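Local atomic coordinates of BB0689 (PDB entry 4D53), a protein that is an outer surface lipoprotein of the Lyme disease spirochaete, built on a CAP domain, and has no firmly established biochemical role. Residues Thr63-Arg67 with Leu77-Ile81; Asp35-Val41 with Leu130-Arg134. One frame throughout, in Å; residues are numbered along the deposited sequence.

Both contacts lay a helix against the same face of the mixed sheet of the CAP domain, on the neighbouring strands 75-84 and 125-134. Contact 1 sets the short helix 64-69 on an outermost strand and is a surface contact of partly exposed residues. Contact 2 sets the start of helix 36-52 on an inner strand, and most of its touching residues are buried. Each has one arginine-carboxylate salt bridge beside apolar packing. In contact 1 the arginine comes from the helix, and a water joins the pair. In contact 2 it comes from the strand. The two meet where Glu80 packs on Leu130.

Contact 1: residues Thr63-Arg67 with Leu77-Ile81; sequences TPMQR and LTREI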
loop_
_atom_site.group_PDB
_atom_site.type_symbol
_atom_site.label_atom_id
_atom_site.label_comp_id
_atom_site.label_asym_id
_atom_site.label_seq_id
_atom_site.Cartn_x
_atom_site.Cartn_y
_atom_site.Cartn_z
ATOM N N THR A 63 -5.566 -12.284 -5.653
ATOM C CA THR A 63 -5.127 -12.034 -4.305
ATOM C C THR A 63 -3.864 -11.122 -4.347
ATOM O O THR A 63 -3.209 -10.995 -5.373
ATOM C CB THR A 63 -4.766 -13.369 -3.673
ATOM O OG1 THR A 63 -4.439 -13.159 -2.329
ATOM C CG2 THR A 63 -3.558 -13.896 -4.277
ATOM N N PRO A 64 -3.502 -10.476 -3.221
ATOM C CA PRO A 64 -2.265 -9.659 -3.245
ATOM C C PRO A 64 -1.048 -10.412 -3.722
ATOM O O PRO A 64 -0.303 -9.887 -4.576
ATOM C CB PRO A 64 -2.097 -9.261 -1.783
ATOM C CG PRO A 64 -3.488 -9.248 -1.263
ATOM C CD PRO A 64 -4.192 -10.369 -1.935
ATOM N N MET A 65 -0.818 -11.617 -3.194
ATOM C CA MET A 65 0.371 -12.433 -3.676
ATOM C C MET A 65 0.361 -12.684 -5.176
ATOM O O MET A 65 1.363 -12.516 -5.866
ATOM C CB MET A 65 0.487 -13.782 -2.942
ATOM C CG MET A 65 1.787 -14.539 -3.266
ATOM S SD MET A 65 2.997 -14.446 -1.923
ATOM C CE MET A 65 2.137 -15.314 -0.608
ATOM N N GLN A 66 -0.814 -13.048 -5.696
ATOM C CA GLN A 66 -0.984 -13.319 -7.104
ATOM C C GLN A 66 -0.750 -12.081 -7.924
ATOM O O GLN A 66 -0.156 -12.132 -8.980
ATOM C CB GLN A 66 -2.408 -13.826 -7.230
ATOM C CG GLN A 66 -2.978 -14.311 -8.512
ATOM C CD GLN A 66 -4.329 -15.033 -8.256
ATOM O OE1 GLN A 66 -4.622 -15.529 -7.132
ATOM N NE2 GLN A 66 -5.158 -15.091 -9.308
ATOM N N ARG A 67 -1.203 -10.910 -7.442
ATOM C CA ARG A 67 -0.988 -9.693 -8.168
ATOM C C ARG A 67 0.513 -9.361 -8.228
ATOM O O ARG A 67 0.984 -8.846 -9.214
ATOM C CB ARG A 67 -1.754 -8.513 -7.534
ATOM C CG ARG A 67 -3.223 -8.632 -7.842
ATOM C CD ARG A 67 -4.056 -7.435 -7.481
ATOM N NE ARG A 67 -4.075 -7.183 -6.062
ATOM C CZ ARG A 67 -4.934 -7.745 -5.193
ATOM N NH1 ARG A 67 -5.843 -8.629 -5.555
ATOM N NH2 ARG A 67 -4.876 -7.451 -3.912
ATOM N N LEU A 77 6.423 -13.930 0.589
ATOM C CA LEU A 77 5.576 -13.516 1.698
ATOM C C LEU A 77 5.137 -12.105 1.417
ATOM O O LEU A 77 5.988 -11.298 1.094
ATOM C CB LEU A 77 6.370 -13.500 2.953
ATOM C CG LEU A 77 5.499 -13.726 4.170
ATOM C CD1 LEU A 77 6.333 -14.586 5.152
ATOM C CD2 LEU A 77 5.039 -12.367 4.686
ATOM N N THR A 78 3.834 -11.811 1.580
ATOM C CA THR A 78 3.332 -10.465 1.293
ATOM C C THR A 78 2.153 -10.017 2.173
ATOM O O THR A 78 1.413 -10.879 2.704
ATOM C CB THR A 78 2.921 -10.387 -0.156
ATOM O OG1 THR A 78 2.721 -9.001 -0.484
ATOM C CG2 THR A 78 1.632 -11.191 -0.386
ATOM N N ARG A 79 1.998 -8.689 2.363
ATOM C CA ARG A 79 0.783 -8.120 3.013
ATOM C C ARG A 79 0.321 -6.903 2.240
ATOM O O ARG A 79 1.165 -6.215 1.628
ATOM C CB ARG A 79 1.049 -7.617 4.382
ATOM C CG ARG A 79 1.479 -8.749 5.298
ATOM C CD ARG A 79 2.366 -8.191 6.331
ATOM N NE ARG A 79 2.902 -9.244 7.200
ATOM C CZ ARG A 79 2.178 -9.863 8.106
ATOM N NH1 ARG A 79 0.890 -9.565 8.234
ATOM N NH2 ARG A 79 2.744 -10.727 8.931
ATOM N N GLU A 80 -0.967 -6.593 2.385
ATOM C CA GLU A 80 -1.583 -5.463 1.661
ATOM C C GLU A 80 -2.477 -4.714 2.606
ATOM O O GLU A 80 -3.301 -5.356 3.323
ATOM C CB GLU A 80 -2.401 -5.989 0.500
ATOM C CG GLU A 80 -3.191 -4.875 -0.207
ATOM C CD GLU A 80 -3.928 -5.415 -1.434
ATOM O OE1 GLU A 80 -5.076 -5.935 -1.277
ATOM O OE2 GLU A 80 -3.351 -5.291 -2.549
ATOM N N ILE A 81 -2.372 -3.383 2.639
ATOM C CA ILE A 81 -3.325 -2.550 3.327
ATOM C C ILE A 81 -3.928 -1.521 2.358
ATOM O O ILE A 81 -3.182 -0.968 1.535
ATOM C CB ILE A 81 -2.735 -1.848 4.586
ATOM C CG1 ILE A 81 -1.519 -1.025 4.253
ATOM C CG2 ILE A 81 -2.277 -2.915 5.674
ATOM C CD1 ILE A 81 -0.830 -0.216 5.364
HETATM O O HOH W 1 -2.131 -5.403 -4.883
#
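Arg67 and Glu80 meet with their flat groups nearly coplanar, the guanidinium and carboxylate planes 15° apart. The two side chains cross at about a right angle. Arg67 NH2 donates to Glu80 OE2 in a salt bridge of 3.0 Å, from the syn side and somewhat off the carboxylate plane, with an N-H...O angle of 160°. NH2 lies equally near Glu80 OE1. Water 1 closes a second path, accepting from Arg67 NE and donating to Glu80 OE2, the latter at 2.6 Å. The Arg67 chain bends at chi3 (-64°), which folds the guanidinium back over the start of its own helix. One face therefore lies against Thr63 C and Pro64 N. Glu80 reaches out extended, its CG anti to the backbone N. Both groups have further partners: Arg67 NH1 bonds to Thr62 OG1 and NH2 to His57 O, while Glu80 OE1 is bonded to His57 ND1. These bonds restrict the rotation of both groups.

Pro64 packs beside the glutamate. Its ring crosses the Glu80 chain, with CG 3.9 Å from Glu80 CB and 3.7 Å from Glu80 OE1. Two residues earlier in the strand, Thr78 points its methyl at the helix. Thr78 CG2 lies 3.7 Å from Met65 CA, and Met65 SD comes 3.8 Å from that same methyl. Met65 and Thr78 run past each other in opposite directions. The Thr78 hydroxyl is turned to the neighbouring strand, where it hydrogen-bonds to Phe131 O.

The arrangement places a short helix on an edge strand within the alpha-beta-alpha sandwich of the CAP fold. His57 and Glu80 probably correspond to one histidine and one glutamate of the four residues that line the central cleft in many CAP proteins, so this is probably one wall of it.

Contact 2: residues Asp35-Val41 with Leu130-Arg134; sequences DDTLEKV and LFGKR
Arg134 grips Asp35 end-on, with NH1 and NH2 both donating to the single oxygen OD1. Asp35 is also the N-cap of helix 36-52, at the point where this helix of the CAP domain docks on strand 125-134. The NH1 bond to Asp35 OD1 is 3.0 Å long with an N-H...O angle of 157°. The NH2 bond to the same atom is longer, at 3.2 Å, and more bent. OD1 lies in the guanidinium plane, but the carboxylate is turned 48° against it. NH2 therefore meets OD1 on its syn side, while NH1 comes from above the carboxylate plane. The arginine NE forms a second salt bridge, to Asp72.

Asp35 holds CG anti to its backbone N (chi1 180°), beside the carbonyl carbon, where OD2 can cap the helix while OD1 faces Arg134. Asp35 OD2 accepts from Leu38 N at 3.0 Å through its anti lone pair. One carboxylate thus joins the helix start to the end of the strand. The positive end of the helix dipole would probably favour its negative charge.

Inward from the cap the contact becomes apolar. The helix segment runs closer to antiparallel than to perpendicular to the strand. Leu38 points at the strand and lays CD1 over the backbone at Gly132, 3.8 Å from Gly132 N. Its other methyl, CD2, faces Leu130 CB. Phe75 and Ile68 also pack on Leu38. Leu130 reaches back to the helix and crosses Val41 at about a right angle. Its CD1 touches both Leu38 O and Val41 CG1, each at 3.6 Å.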
loop_
_atom_site.group_PDB
_atom_site.type_symbol
_atom_site.label_atom_id
_atom_site.label_comp_id
_atom_site.label_asym_id
_atom_site.label_seq_id
_atom_site.Cartn_x
_atom_site.Cartn_y
_atom_site.Cartn_z
ATOM N N ASP A 35 10.402 -0.618 -2.931
ATOM C CA ASP A 35 10.658 -1.562 -4.014
ATOM C C ASP A 35 9.828 -1.180 -5.245
ATOM O O ASP A 35 8.572 -1.003 -5.149
ATOM C CB ASP A 35 10.300 -2.959 -3.559
ATOM C CG ASP A 35 10.537 -4.011 -4.645
ATOM O OD1 ASP A 35 11.669 -4.483 -4.723
ATOM O OD2 ASP A 35 9.597 -4.388 -5.398
ATOM N N ASP A 36 10.490 -1.036 -6.403
ATOM C CA ASP A 36 9.804 -0.701 -7.644
ATOM C C ASP A 36 8.727 -1.644 -8.067
ATOM O O ASP A 36 7.719 -1.202 -8.629
ATOM C CB ASP A 36 10.813 -0.628 -8.830
ATOM C CG ASP A 36 11.797 0.491 -8.689
ATOM O OD1 ASP A 36 11.472 1.520 -8.085
ATOM O OD2 ASP A 36 12.928 0.331 -9.205
ATOM N N THR A 37 8.915 -2.926 -7.935
ATOM C CA THR A 37 7.875 -3.845 -8.318
ATOM C C THR A 37 6.628 -3.666 -7.450
ATOM O O THR A 37 5.507 -3.725 -7.967
ATOM C CB THR A 37 8.349 -5.284 -8.277
ATOM O OG1 THR A 37 9.456 -5.406 -9.161
ATOM C CG2 THR A 37 7.363 -6.255 -8.730
ATOM N N LEU A 38 6.813 -3.545 -6.135
ATOM C CA LEU A 38 5.648 -3.350 -5.229
ATOM C C LEU A 38 4.974 -2.037 -5.578
ATOM O O LEU A 38 3.745 -1.975 -5.573
ATOM C CB LEU A 38 6.026 -3.388 -3.750
ATOM C CG LEU A 38 6.507 -4.746 -3.249
ATOM C CD1 LEU A 38 6.770 -4.675 -1.740
ATOM C CD2 LEU A 38 5.542 -5.873 -3.539
ATOM N N GLU A 39 5.727 -0.983 -5.868
ATOM C CA GLU A 39 5.109 0.280 -6.234
ATOM C C GLU A 39 4.247 0.155 -7.520
ATOM O O GLU A 39 3.163 0.727 -7.610
ATOM C CB GLU A 39 6.132 1.397 -6.432
ATOM C CG GLU A 39 6.642 1.969 -5.108
ATOM C CD GLU A 39 7.373 3.263 -5.265
ATOM O OE1 GLU A 39 8.071 3.380 -6.275
ATOM O OE2 GLU A 39 7.353 4.146 -4.393
ATOM N N LYS A 40 4.742 -0.629 -8.477
ATOM C CA LYS A 40 4.018 -0.808 -9.761
ATOM C C LYS A 40 2.724 -1.618 -9.528
ATOM O O LYS A 40 1.668 -1.231 -10.020
ATOM C CB LYS A 40 4.899 -1.529 -10.782
ATOM C CG LYS A 40 4.256 -1.714 -12.170
ATOM C CD LYS A 40 4.781 -2.865 -13.020
ATOM C CE LYS A 40 6.291 -2.867 -13.134
ATOM N NZ LYS A 40 6.754 -4.182 -13.699
ATOM N N VAL A 41 2.800 -2.677 -8.756
ATOM C CA VAL A 41 1.623 -3.517 -8.451
ATOM C C VAL A 41 0.575 -2.677 -7.687
ATOM O O VAL A 41 -0.602 -2.771 -7.996
ATOM C CB VAL A 41 2.034 -4.783 -7.676
ATOM C CG1 VAL A 41 0.849 -5.643 -7.279
ATOM C CG2 VAL A 41 2.997 -5.638 -8.535
ATOM N N LEU A 130 1.755 -2.138 -0.070
ATOM C CA LEU A 130 2.169 -3.505 -0.090
ATOM C C LEU A 130 3.517 -3.677 0.650
ATOM O O LEU A 130 4.367 -2.805 0.590
ATOM C CB LEU A 130 2.400 -3.973 -1.538
ATOM C CG LEU A 130 1.179 -3.829 -2.499
ATOM C CD1 LEU A 130 1.444 -4.225 -3.991
ATOM C CD2 LEU A 130 0.050 -4.683 -1.979
ATOM N N PHE A 131 3.631 -4.834 1.269
ATOM C CA PHE A 131 4.810 -5.262 1.986
ATOM C C PHE A 131 5.196 -6.624 1.450
ATOM O O PHE A 131 4.324 -7.492 1.129
ATOM C CB PHE A 131 4.559 -5.392 3.509
ATOM C CG PHE A 131 4.055 -4.147 4.176
ATOM C CD1 PHE A 131 2.731 -3.795 4.072
ATOM C CD2 PHE A 131 4.880 -3.347 4.904
ATOM C CE1 PHE A 131 2.272 -2.623 4.630
ATOM C CE2 PHE A 131 4.438 -2.208 5.520
ATOM C CZ PHE A 131 3.118 -1.805 5.359
ATOM N N GLY A 132 6.524 -6.863 1.335
ATOM C CA GLY A 132 6.949 -8.134 0.784
ATOM C C GLY A 132 8.368 -8.589 1.185
ATOM O O GLY A 132 9.183 -7.797 1.592
ATOM N N LYS A 133 8.598 -9.876 1.025
ATOM C CA LYS A 133 9.958 -10.481 1.242
ATOM C C LYS A 133 10.199 -11.358 0.038
ATOM O O LYS A 133 9.323 -12.153 -0.273
ATOM C CB LYS A 133 9.883 -11.316 2.514
ATOM C CG LYS A 133 11.104 -12.107 2.955
ATOM C CD LYS A 133 12.332 -11.260 3.048
ATOM C CE LYS A 133 13.551 -12.162 3.279
ATOM N NZ LYS A 133 14.769 -11.462 2.817
ATOM N N ARG A 134 11.326 -11.200 -0.650
ATOM C CA ARG A 134 11.765 -12.149 -1.695
ATOM C C ARG A 134 12.482 -13.387 -1.191
ATOM O O ARG A 134 13.195 -13.299 -0.205
ATOM C CB ARG A 134 12.737 -11.492 -2.658
ATOM C CG ARG A 134 12.057 -10.643 -3.696
ATOM C CD ARG A 134 13.032 -10.034 -4.684
ATOM N NE ARG A 134 12.340 -9.179 -5.656
ATOM C CZ ARG A 134 12.090 -7.904 -5.473
ATOM N NH1 ARG A 134 12.515 -7.298 -4.384
ATOM N NH2 ARG A 134 11.440 -7.204 -6.396
#